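Local coordinates for protein serine protease pet (Escherichia coli, PDB 4OM9) that acts as a secreted serine protease and enterotoxin of enteroaggregative Escherichia coli, probably cleaving alpha-fodrin inside host cells, at residues Arg11-Asn19 and Gln167-Leu175; Ser52-Ser61 and Ser78-Gly86. One frame throughout, in Å; residues are numbered along the deposited sequence.

Contact 1: Arg11-Asn19 and Gln167-Leu175; sequences RDYLDLAQN and QADLLSASL
Ala17, Leu16 and Ala173 form the apolar centre of this contact. The methyl of Ala173 points at the helix. Leu16 CG lies 3.5 Å from Ala173 CB, placed there by a first torsion that sets it anti to the backbone N (176°). Ala17 CB, 3.8 Å from Ala173 CB, comes in at roughly a right angle to that approach. Ala17 CB also lies 4.1 Å from Leu171 CG. The small alanines Ala17 and Ala173 let the axes of helix 11-17 and strand 172-175 approach to 5.5 Å, crossing at 91°. Leu14 extends the apolar patch, with its CD1 against Ser172 CB and its CD2 near Leu170. Tyr13 turns the edge of its ring to the strand; its CD1 is 3.5 Å from Ala173 O, which lies in the ring plane.

Beside the Ala173 methyl, Ala173 N donates to Tyr13 O at 3.2 Å, coming from above the carbonyl plane. The helical donor Ala17 N reaches the same oxygen from the opposite face. The polar edge is made by Gln18, the first residue to leave the helix, which extends beyond CG to the turn 168-171. Its NE2 gives one bond to Leu171 O, at 2.8 Å, straight (175°) and on a lone pair in the carbonyl plane. A second goes to Asp169 O at 2.7 Å from above that carbonyl. Two carbonyls on one amide nitrogen fix the rotation of the side chain and tie the turn to the helix end.

Strand 143-151 pairs with strand 172-185; its Phe148 packs on Leu16, and its Val150 on Ala17 and Leu171. Tyr13 OH bonds to Thr200 N and Asp4 O. Asp15 bonds to His523 and Ala524, so this short N-terminal helix lies between the protease sheet and a later part of the chain.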
ATOM      1  N   ARG A  11       6.241  21.732 -10.774  1.00 40.65           N
ATOM      2  CA  ARG A  11       5.313  20.615 -10.660  1.00 39.51           C
ATOM      3  C   ARG A  11       4.447  20.760  -9.406  1.00 38.59           C
ATOM      4  O   ARG A  11       3.347  20.182  -9.307  1.00 37.18           O
ATOM      5  CB  ARG A  11       6.106  19.299 -10.648  1.00 38.83           C
ATOM      6  CG  ARG A  11       5.351  18.068 -10.216  1.00 41.48           C
ATOM      7  CD  ARG A  11       6.222  16.839 -10.364  1.00 37.28           C
ATOM      8  NE  ARG A  11       6.568  16.270  -9.071  1.00 37.28           N
ATOM      9  CZ  ARG A  11       7.153  15.085  -8.917  1.00 40.96           C
ATOM     10  NH1 ARG A  11       7.444  14.348  -9.980  1.00 39.14           N
ATOM     11  NH2 ARG A  11       7.432  14.626  -7.706  1.00 38.11           N
ATOM     12  N   ASP A  12       4.934  21.561  -8.458  1.00 38.44           N
ATOM     13  CA  ASP A  12       4.218  21.760  -7.204  1.00 37.82           C
ATOM     14  C   ASP A  12       2.861  22.458  -7.382  1.00 38.09           C
ATOM     15  O   ASP A  12       1.874  22.078  -6.744  1.00 35.24           O
ATOM     16  CB  ASP A  12       5.087  22.551  -6.224  1.00 42.41           C
ATOM     17  CG  ASP A  12       6.271  21.747  -5.721  1.00 47.31           C
ATOM     18  OD1 ASP A  12       6.182  20.499  -5.738  1.00 43.35           O
ATOM     19  OD2 ASP A  12       7.280  22.355  -5.288  1.00 51.22           O
ATOM     20  N   TYR A  13       2.811  23.477  -8.237  1.00 34.72           N
ATOM     21  CA  TYR A  13       1.552  24.153  -8.509  1.00 33.44           C
ATOM     22  C   TYR A  13       0.550  23.207  -9.155  1.00 31.88           C
ATOM     23  O   TYR A  13      -0.643  23.282  -8.889  1.00 30.84           O
ATOM     24  CB  TYR A  13       1.768  25.370  -9.410  1.00 33.89           C
ATOM     25  CG  TYR A  13       2.570  26.489  -8.789  1.00 39.37           C
ATOM     26  CD1 TYR A  13       1.949  27.467  -8.016  1.00 41.28           C
ATOM     27  CD2 TYR A  13       3.949  26.576  -8.981  1.00 36.56           C
ATOM     28  CE1 TYR A  13       2.680  28.508  -7.442  1.00 39.63           C
ATOM     29  CE2 TYR A  13       4.690  27.600  -8.411  1.00 40.02           C
ATOM     30  CZ  TYR A  13       4.049  28.571  -7.647  1.00 40.85           C
ATOM     31  OH  TYR A  13       4.780  29.594  -7.079  1.00 42.32           O
ATOM     32  N   LEU A  14       1.053  22.326 -10.007  1.00 32.37           N
ATOM     33  CA  LEU A  14       0.239  21.355 -10.738  1.00 29.46           C
ATOM     34  C   LEU A  14      -0.271  20.248  -9.830  1.00 29.53           C
ATOM     35  O   LEU A  14      -1.432  19.858  -9.909  1.00 29.40           O
ATOM     36  CB  LEU A  14       1.054  20.750 -11.867  1.00 29.51           C
ATOM     37  CG  LEU A  14       1.133  21.459 -13.216  1.00 29.15           C
ATOM     38  CD1 LEU A  14       1.104  22.937 -13.088  1.00 29.17           C
ATOM     39  CD2 LEU A  14       2.376  21.039 -13.954  1.00 30.33           C
ATOM     40  N   ASP A  15       0.613  19.741  -8.968  1.00 30.32           N
ATOM     41  CA  ASP A  15       0.247  18.695  -8.009  1.00 32.80           C
ATOM     42  C   ASP A  15      -0.933  19.157  -7.154  1.00 31.28           C
ATOM     43  O   ASP A  15      -1.854  18.384  -6.884  1.00 30.02           O
ATOM     44  CB  ASP A  15       1.431  18.327  -7.093  1.00 31.57           C
ATOM     45  CG  ASP A  15       2.266  17.151  -7.617  1.00 31.94           C
ATOM     46  OD1 ASP A  15       1.882  16.512  -8.610  1.00 31.36           O
ATOM     47  OD2 ASP A  15       3.339  16.870  -7.012  1.00 38.35           O
ATOM     48  N   LEU A  16      -0.891  20.418  -6.730  1.00 30.56           N
ATOM     49  CA  LEU A  16      -1.924  20.958  -5.859  1.00 30.58           C
ATOM     50  C   LEU A  16      -3.260  21.053  -6.590  1.00 29.69           C
ATOM     51  O   LEU A  16      -4.293  20.709  -6.029  1.00 29.58           O
ATOM     52  CB  LEU A  16      -1.522  22.334  -5.320  1.00 31.16           C
ATOM     53  CG  LEU A  16      -2.524  23.100  -4.453  1.00 31.37           C
ATOM     54  CD1 LEU A  16      -3.069  22.258  -3.313  1.00 31.72           C
ATOM     55  CD2 LEU A  16      -1.877  24.361  -3.906  1.00 32.16           C
ATOM     56  N   ALA A  17      -3.231  21.527  -7.832  1.00 30.26           N
ATOM     57  CA  ALA A  17      -4.468  21.755  -8.573  1.00 31.33           C
ATOM     58  C   ALA A  17      -5.100  20.425  -8.942  1.00 29.74           C
ATOM     59  O   ALA A  17      -6.306  20.324  -9.055  1.00 30.84           O
ATOM     60  CB  ALA A  17      -4.221  22.590  -9.835  1.00 28.35           C
ATOM     61  N   GLN A  18      -4.279  19.394  -9.104  1.00 28.11           N
ATOM     62  CA  GLN A  18      -4.783  18.153  -9.655  1.00 27.73           C
ATOM     63  C   GLN A  18      -4.865  17.091  -8.573  1.00 28.15           C
ATOM     64  O   GLN A  18      -5.072  15.907  -8.865  1.00 31.46           O
ATOM     65  CB  GLN A  18      -3.898  17.729 -10.834  1.00 28.26           C
ATOM     66  CG  GLN A  18      -3.818  18.852 -11.887  1.00 27.31           C
ATOM     67  CD  GLN A  18      -2.825  18.576 -12.982  1.00 27.41           C
ATOM     68  OE1 GLN A  18      -2.613  17.419 -13.370  1.00 27.51           O
ATOM     69  NE2 GLN A  18      -2.206  19.637 -13.502  1.00 27.48           N
ATOM     70  N   ASN A  19      -4.727  17.537  -7.320  1.00 28.71           N
ATOM     71  CA  ASN A  19      -4.794  16.647  -6.161  1.00 31.36           C
ATOM     72  C   ASN A  19      -3.856  15.433  -6.300  1.00 29.57           C
ATOM     73  O   ASN A  19      -4.237  14.285  -6.048  1.00 31.23           O
ATOM     74  CB  ASN A  19      -6.233  16.179  -5.928  1.00 29.86           C
ATOM     75  CG  ASN A  19      -7.122  17.276  -5.366  1.00 30.12           C
ATOM     76  OD1 ASN A  19      -8.178  17.571  -5.920  1.00 31.85           O
ATOM     77  ND2 ASN A  19      -6.706  17.878  -4.267  1.00 29.61           N
ATOM     78  N   GLN A 167      -4.849  23.752 -21.346  1.00 38.40           N
ATOM     79  CA  GLN A 167      -4.309  22.392 -21.169  1.00 41.49           C
ATOM     80  C   GLN A 167      -4.639  21.802 -19.797  1.00 38.57           C
ATOM     81  O   GLN A 167      -4.289  22.365 -18.766  1.00 36.06           O
ATOM     82  CB  GLN A 167      -2.787  22.383 -21.353  1.00 38.77           C
ATOM     83  CG  GLN A 167      -2.332  22.712 -22.757  1.00 45.08           C
ATOM     84  CD  GLN A 167      -2.965  21.799 -23.806  1.00 46.40           C
ATOM     85  OE1 GLN A 167      -2.722  20.582 -23.828  1.00 46.26           O
ATOM     86  NE2 GLN A 167      -3.786  22.387 -24.676  1.00 44.78           N
ATOM     87  N   ALA A 168      -5.290  20.651 -19.802  1.00 29.72           N
ATOM     88  CA  ALA A 168      -5.675  19.955 -18.579  1.00 30.17           C
ATOM     89  C   ALA A 168      -4.452  19.517 -17.767  1.00 31.45           C
ATOM     90  O   ALA A 168      -4.450  19.613 -16.528  1.00 30.83           O
ATOM     91  CB  ALA A 168      -6.575  18.732 -18.927  1.00 29.46           C
ATOM     92  N   ASP A 169      -3.415  19.030 -18.454  1.00 33.19           N
ATOM     93  CA  ASP A 169      -2.160  18.680 -17.777  1.00 32.10           C
ATOM     94  C   ASP A 169      -1.609  19.872 -16.961  1.00 29.46           C
ATOM     95  O   ASP A 169      -1.001  19.706 -15.902  1.00 31.17           O
ATOM     96  CB  ASP A 169      -1.102  18.237 -18.787  1.00 34.47           C
ATOM     97  CG  ASP A 169      -1.479  16.971 -19.537  1.00 37.22           C
ATOM     98  OD1 ASP A 169      -2.158  16.092 -18.966  1.00 35.44           O
ATOM     99  OD2 ASP A 169      -1.081  16.862 -20.715  1.00 41.80           O
ATOM    100  N   LEU A 170      -1.814  21.078 -17.468  1.00 32.75           N
ATOM    101  CA  LEU A 170      -1.218  22.261 -16.849  1.00 33.30           C
ATOM    102  C   LEU A 170      -2.139  22.940 -15.847  1.00 30.53           C
ATOM    103  O   LEU A 170      -1.866  24.046 -15.393  1.00 31.50           O
ATOM    104  CB  LEU A 170      -0.806  23.252 -17.927  1.00 35.48           C
ATOM    105  CG  LEU A 170       0.260  22.687 -18.851  1.00 34.01           C
ATOM    106  CD1 LEU A 170       0.546  23.660 -19.975  1.00 34.89           C
ATOM    107  CD2 LEU A 170       1.526  22.410 -18.031  1.00 35.82           C
ATOM    108  N   LEU A 171      -3.241  22.289 -15.509  1.00 27.16           N
ATOM    109  CA  LEU A 171      -4.121  22.822 -14.482  1.00 27.70           C
ATOM    110  C   LEU A 171      -3.306  23.172 -13.235  1.00 26.70           C
ATOM    111  O   LEU A 171      -2.689  22.305 -12.625  1.00 26.81           O
ATOM    112  CB  LEU A 171      -5.241  21.828 -14.147  1.00 25.59           C
ATOM    113  CG  LEU A 171      -6.363  22.414 -13.290  1.00 28.25           C
ATOM    114  CD1 LEU A 171      -7.318  23.308 -14.121  1.00 25.91           C
ATOM    115  CD2 LEU A 171      -7.104  21.325 -12.561  1.00 25.10           C
ATOM    116  N   SER A 172      -3.306  24.445 -12.860  1.00 28.61           N
ATOM    117  CA  SER A 172      -2.429  24.927 -11.787  1.00 30.22           C
ATOM    118  C   SER A 172      -3.153  25.722 -10.676  1.00 27.37           C
ATOM    119  O   SER A 172      -4.153  26.384 -10.915  1.00 28.00           O
ATOM    120  CB  SER A 172      -1.304  25.774 -12.387  1.00 28.38           C
ATOM    121  OG  SER A 172      -1.815  26.908 -13.056  1.00 30.85           O
ATOM    122  N   ALA A 173      -2.625  25.664  -9.460  1.00 31.18           N
ATOM    123  CA  ALA A 173      -3.338  26.186  -8.309  1.00 31.91           C
ATOM    124  C   ALA A 173      -2.757  27.497  -7.807  1.00 33.42           C
ATOM    125  O   ALA A 173      -1.550  27.704  -7.850  1.00 34.69           O
ATOM    126  CB  ALA A 173      -3.329  25.186  -7.209  1.00 31.20           C
ATOM    127  N   SER A 174      -3.629  28.372  -7.315  1.00 30.24           N
ATOM    128  CA  SER A 174      -3.199  29.622  -6.688  1.00 30.14           C
ATOM    129  C   SER A 174      -3.638  29.617  -5.250  1.00 32.40           C
ATOM    130  O   SER A 174      -4.717  29.125  -4.933  1.00 33.48           O
ATOM    131  CB  SER A 174      -3.775  30.836  -7.398  1.00 32.74           C
ATOM    132  OG  SER A 174      -3.382  30.863  -8.759  1.00 36.59           O
ATOM    133  N   LEU A 175      -2.780  30.127  -4.376  1.00 29.98           N
ATOM    134  CA  LEU A 175      -3.130  30.308  -2.979  1.00 30.35           C
ATOM    135  C   LEU A 175      -3.251  31.803  -2.747  1.00 33.07           C
ATOM    136  O   LEU A 175      -2.425  32.568  -3.256  1.00 31.36           O
ATOM    137  CB  LEU A 175      -2.081  29.698  -2.059  1.00 31.11           C
ATOM    138  CG  LEU A 175      -2.180  30.090  -0.583  1.00 31.86           C
ATOM    139  CD1 LEU A 175      -3.260  29.273   0.074  1.00 31.42           C
ATOM    140  CD2 LEU A 175      -0.825  29.928   0.156  1.00 32.96           C
TER
HETATM  141  O   HOH W   1      -5.582  16.827 -15.009  1.00 50.52           O

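Contact 2: Ser52-Ser61 and Ser78-Gly86; sequences SATANGAATS and SSANYQTYG
Asn56 OD1 is gripped by its own loop while the ND2 of the same amide crosses to Ser79 O. Ala58 N donates to OD1 at 2.9 Å, which makes an Asx turn, and a water that also bonds to Tyr82 O is a further partner. The ND2 bond is 2.7 Å long and nearly straight (172°), with Ser79 O in the amide plane. A chi1 of 78° sets CG between the backbone N and the carbonyl carbon, which turns OD1 toward Ala58 N and leaves ND2 for Ser79 O.

Next to it, Ala55 N donates to Thr84 O at 3.0 Å, almost in line with the C=O. A second water accepts from both Asn56 N and Thr84 N, and so bridges the loop and the strand.

Beside these bonds the two segments pack on side chains. Thr54 CG2 lies 3.4 Å from Tyr85 OH and also touches Gln83. Ala59 CB meets Gln83 NE2 at 3.5 Å. Gln83 is held by its own segment: its NE2 donates to Ala80 O at 2.9 Å, and its OE1 accepts from Tyr85 OH at 2.8 Å. Ser52 O sits at the edge of the Tyr85 ring, in its plane, 3.4 Å from Tyr85 CE2. Ser61 CB packs obliquely on the same ring.

Strands 60-63 and 82-85 are the outermost strands of a five-stranded antiparallel sheet. Strand 66-70 touches both segments: Thr69 meets Ala59 and Ala80, and Ala67 meets Gln83 and Tyr85. The loop before strand 60-63 thus bonds to strand 82-85 at the other end of the sheet, consistent with closure of one beta-barrel of a chymotrypsin-like protease of clan PA.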
ATOM      1  N   SER A  52     -14.270  19.194  -9.051  1.00 32.74           N
ATOM      2  CA  SER A  52     -15.440  19.858  -9.673  1.00 31.74           C
ATOM      3  C   SER A  52     -15.044  20.827 -10.802  1.00 29.69           C
ATOM      4  O   SER A  52     -15.897  21.279 -11.590  1.00 29.74           O
ATOM      5  CB  SER A  52     -16.257  20.601  -8.621  1.00 30.70           C
ATOM      6  OG  SER A  52     -16.603  19.737  -7.554  1.00 36.18           O
ATOM      7  N   ALA A  53     -13.753  21.133 -10.891  1.00 25.72           N
ATOM      8  CA  ALA A  53     -13.229  21.979 -11.960  1.00 26.20           C
ATOM      9  C   ALA A  53     -13.294  21.271 -13.316  1.00 24.86           C
ATOM     10  O   ALA A  53     -13.043  20.068 -13.407  1.00 24.77           O
ATOM     11  CB  ALA A  53     -11.769  22.408 -11.653  1.00 25.67           C
ATOM     12  N   THR A  54     -13.650  22.018 -14.361  1.00 25.79           N
ATOM     13  CA  THR A  54     -13.496  21.537 -15.725  1.00 25.09           C
ATOM     14  C   THR A  54     -12.027  21.246 -16.016  1.00 24.31           C
ATOM     15  O   THR A  54     -11.146  21.899 -15.471  1.00 24.58           O
ATOM     16  CB  THR A  54     -13.994  22.569 -16.750  1.00 25.26           C
ATOM     17  OG1 THR A  54     -13.261  23.793 -16.580  1.00 26.64           O
ATOM     18  CG2 THR A  54     -15.516  22.859 -16.581  1.00 25.62           C
ATOM     19  N   ALA A  55     -11.776  20.285 -16.901  1.00 30.89           N
ATOM     20  CA  ALA A  55     -10.433  19.960 -17.370  1.00 29.68           C
ATOM     21  C   ALA A  55      -9.635  21.204 -17.723  1.00 31.25           C
ATOM     22  O   ALA A  55      -8.453  21.305 -17.393  1.00 31.90           O
ATOM     23  CB  ALA A  55     -10.508  19.051 -18.564  1.00 28.64           C
ATOM     24  N   ASN A  56     -10.274  22.166 -18.379  1.00 25.12           N
ATOM     25  CA  ASN A  56      -9.552  23.352 -18.801  1.00 28.52           C
ATOM     26  C   ASN A  56      -9.588  24.459 -17.737  1.00 29.27           C
ATOM     27  O   ASN A  56      -9.033  25.535 -17.928  1.00 26.15           O
ATOM     28  CB  ASN A  56     -10.094  23.858 -20.141  1.00 26.33           C
ATOM     29  CG  ASN A  56     -11.384  24.614 -20.001  1.00 26.69           C
ATOM     30  OD1 ASN A  56     -12.014  24.632 -18.929  1.00 26.63           O
ATOM     31  ND2 ASN A  56     -11.815  25.243 -21.106  1.00 28.24           N
ATOM     32  N   GLY A  57     -10.285  24.196 -16.636  1.00 28.95           N
ATOM     33  CA  GLY A  57     -10.333  25.122 -15.524  1.00 26.00           C
ATOM     34  C   GLY A  57     -11.307  26.290 -15.618  1.00 28.29           C
ATOM     35  O   GLY A  57     -11.545  26.952 -14.607  1.00 30.51           O
ATOM     36  N   ALA A  58     -11.907  26.532 -16.784  1.00 31.39           N
ATOM     37  CA  ALA A  58     -12.650  27.767 -16.946  1.00 34.97           C
ATOM     38  C   ALA A  58     -14.056  27.715 -16.331  1.00 34.14           C
ATOM     39  O   ALA A  58     -14.733  28.740 -16.236  1.00 31.69           O
ATOM     40  CB  ALA A  58     -12.725  28.145 -18.410  1.00 35.71           C
ATOM     41  N   ALA A  59     -14.489  26.546 -15.881  1.00 27.66           N
ATOM     42  CA  ALA A  59     -15.775  26.476 -15.200  1.00 27.42           C
ATOM     43  C   ALA A  59     -15.716  25.458 -14.085  1.00 27.52           C
ATOM     44  O   ALA A  59     -14.779  24.688 -14.011  1.00 27.79           O
ATOM     45  CB  ALA A  59     -16.935  26.130 -16.203  1.00 26.48           C
ATOM     46  N   THR A  60     -16.740  25.454 -13.241  1.00 30.69           N
ATOM     47  CA  THR A  60     -16.835  24.570 -12.094  1.00 31.52           C
ATOM     48  C   THR A  60     -18.202  23.887 -11.989  1.00 32.18           C
ATOM     49  O   THR A  60     -19.228  24.573 -11.912  1.00 29.94           O
ATOM     50  CB  THR A  60     -16.599  25.340 -10.794  1.00 31.08           C
ATOM     51  OG1 THR A  60     -15.324  25.975 -10.856  1.00 31.40           O
ATOM     52  CG2 THR A  60     -16.647  24.400  -9.604  1.00 31.33           C
ATOM     53  N   SER A  61     -18.205  22.557 -11.917  1.00 29.27           N
ATOM     54  CA  SER A  61     -19.441  21.810 -11.758  1.00 29.41           C
ATOM     55  C   SER A  61     -20.084  22.093 -10.413  1.00 29.41           C
ATOM     56  O   SER A  61     -19.405  22.204  -9.399  1.00 29.22           O
ATOM     57  CB  SER A  61     -19.218  20.295 -11.896  1.00 29.43           C
ATOM     58  OG  SER A  61     -20.336  19.590 -11.377  1.00 29.66           O
ATOM     59  N   SER A  78     -15.252  29.468 -26.678  1.00 98.15           N
ATOM     60  CA  SER A  78     -16.001  28.702 -25.692  1.00 86.97           C
ATOM     61  C   SER A  78     -15.433  28.924 -24.296  1.00 89.91           C
ATOM     62  O   SER A  78     -16.058  29.593 -23.467  1.00 89.76           O
ATOM     63  CB  SER A  78     -15.992  27.214 -26.017  1.00 79.05           C
ATOM     64  OG  SER A  78     -16.389  26.467 -24.884  1.00 72.87           O
ATOM     65  N   SER A  79     -14.252  28.350 -24.047  1.00 61.09           N
ATOM     66  CA  SER A  79     -13.629  28.293 -22.724  1.00 48.43           C
ATOM     67  C   SER A  79     -14.520  27.580 -21.710  1.00 46.72           C
ATOM     68  O   SER A  79     -14.030  26.765 -20.925  1.00 41.36           O
ATOM     69  CB  SER A  79     -13.278  29.691 -22.210  1.00 53.19           C
ATOM     70  OG  SER A  79     -14.437  30.364 -21.748  1.00 53.43           O
ATOM     71  N   ALA A  80     -15.819  27.888 -21.727  1.00 43.10           N
ATOM     72  CA  ALA A  80     -16.770  27.320 -20.778  1.00 40.08           C
ATOM     73  C   ALA A  80     -18.060  26.803 -21.429  1.00 34.07           C
ATOM     74  O   ALA A  80     -18.876  26.200 -20.748  1.00 33.47           O
ATOM     75  CB  ALA A  80     -17.107  28.345 -19.698  1.00 33.47           C
ATOM     76  N   ASN A  81     -18.246  27.028 -22.727  1.00 35.08           N
ATOM     77  CA  ASN A  81     -19.405  26.459 -23.433  1.00 37.46           C
ATOM     78  C   ASN A  81     -19.252  24.941 -23.675  1.00 35.88           C
ATOM     79  O   ASN A  81     -20.232  24.236 -23.836  1.00 35.52           O
ATOM     80  CB  ASN A  81     -19.643  27.182 -24.776  1.00 40.42           C
ATOM     81  CG  ASN A  81     -20.352  28.540 -24.607  1.00 40.54           C
ATOM     82  OD1 ASN A  81     -21.502  28.707 -25.029  1.00 48.59           O
ATOM     83  ND2 ASN A  81     -19.678  29.498 -23.985  1.00 40.59           N
ATOM     84  N   TYR A  82     -18.014  24.460 -23.711  1.00 42.39           N
ATOM     85  CA  TYR A  82     -17.710  23.055 -23.956  1.00 43.89           C
ATOM     86  C   TYR A  82     -16.890  22.535 -22.782  1.00 35.48           C
ATOM     87  O   TYR A  82     -15.766  22.968 -22.559  1.00 38.19           O
ATOM     88  CB  TYR A  82     -16.949  22.880 -25.276  1.00 48.36           C
ATOM     89  CG  TYR A  82     -17.612  23.562 -26.460  1.00 62.41           C
ATOM     90  CD1 TYR A  82     -18.990  23.562 -26.601  1.00 60.91           C
ATOM     91  CD2 TYR A  82     -16.857  24.215 -27.428  1.00 66.82           C
ATOM     92  CE1 TYR A  82     -19.603  24.181 -27.676  1.00 74.02           C
ATOM     93  CE2 TYR A  82     -17.457  24.839 -28.506  1.00 65.66           C
ATOM     94  CZ  TYR A  82     -18.834  24.819 -28.629  1.00 74.90           C
ATOM     95  OH  TYR A  82     -19.455  25.434 -29.699  1.00 78.85           O
ATOM     96  N   GLN A  83     -17.471  21.635 -22.010  1.00 33.29           N
ATOM     97  CA  GLN A  83     -16.849  21.217 -20.767  1.00 32.47           C
ATOM     98  C   GLN A  83     -16.499  19.743 -20.778  1.00 32.38           C
ATOM     99  O   GLN A  83     -17.300  18.892 -21.198  1.00 32.60           O
ATOM    100  CB  GLN A  83     -17.764  21.540 -19.587  1.00 31.84           C
ATOM    101  CG  GLN A  83     -18.159  22.991 -19.581  1.00 32.03           C
ATOM    102  CD  GLN A  83     -18.869  23.410 -18.324  1.00 31.50           C
ATOM    103  OE1 GLN A  83     -19.059  22.610 -17.402  1.00 30.99           O
ATOM    104  NE2 GLN A  83     -19.282  24.676 -18.277  1.00 31.73           N
ATOM    105  N   THR A  84     -15.291  19.455 -20.319  1.00 32.18           N
ATOM    106  CA  THR A  84     -14.821  18.095 -20.185  1.00 32.15           C
ATOM    107  C   THR A  84     -14.598  17.749 -18.724  1.00 31.45           C
ATOM    108  O   THR A  84     -13.898  18.469 -18.006  1.00 31.17           O
ATOM    109  CB  THR A  84     -13.517  17.875 -20.947  1.00 32.77           C
ATOM    110  OG1 THR A  84     -13.766  17.960 -22.346  1.00 35.99           O
ATOM    111  CG2 THR A  84     -12.924  16.501 -20.623  1.00 32.76           C
ATOM    112  N   TYR A  85     -15.221  16.659 -18.287  1.00 31.29           N
ATOM    113  CA  TYR A  85     -14.876  16.044 -17.019  1.00 30.89           C
ATOM    114  C   TYR A  85     -14.559  14.580 -17.313  1.00 33.76           C
ATOM    115  O   TYR A  85     -15.370  13.885 -17.960  1.00 36.62           O
ATOM    116  CB  TYR A  85     -16.002  16.158 -15.999  1.00 30.49           C
ATOM    117  CG  TYR A  85     -16.558  17.553 -15.768  1.00 30.29           C
ATOM    118  CD1 TYR A  85     -17.521  18.089 -16.616  1.00 30.50           C
ATOM    119  CD2 TYR A  85     -16.149  18.320 -14.679  1.00 29.98           C
ATOM    120  CE1 TYR A  85     -18.050  19.354 -16.396  1.00 30.39           C
ATOM    121  CE2 TYR A  85     -16.673  19.586 -14.455  1.00 29.71           C
ATOM    122  CZ  TYR A  85     -17.628  20.095 -15.320  1.00 29.99           C
ATOM    123  OH  TYR A  85     -18.164  21.356 -15.106  1.00 29.97           O
ATOM    124  N   GLY A  86     -13.392  14.120 -16.857  1.00 31.33           N
ATOM    125  CA  GLY A  86     -12.908  12.794 -17.203  1.00 31.84           C
ATOM    126  C   GLY A  86     -12.953  12.549 -18.696  1.00 32.47           C
ATOM    127  O   GLY A  86     -12.449  13.355 -19.473  1.00 32.72           O
TER
HETATM  128  O   HOH W   2     -13.146  21.760 -19.668  1.00 30.72           O
HETATM  129  O   HOH W   3     -14.771  23.835 -20.036  1.00 30.72           O

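Both contacts are largely buried and belong to the protease domain; their centres lie about 15 Å apart. They join different elements. Contact 1 sets the N-terminal helix on a strand of the seven-stranded sheet, and apolar groups carry its middle. Contact 2 joins a loop to an edge strand of the five-stranded sheet, and waters bridge its two segments. Each has one backbone-to-backbone bond across it. In each, a side-chain amide also donates to backbone carbonyl oxygens of the other segment, two in contact 1 and one in contact 2. The two meet directly: Leu171 CD1 packs on Gly57 CA, and Ala168 CB on Ala55 O. The turn of contact 1 thus leans on the turn of contact 2.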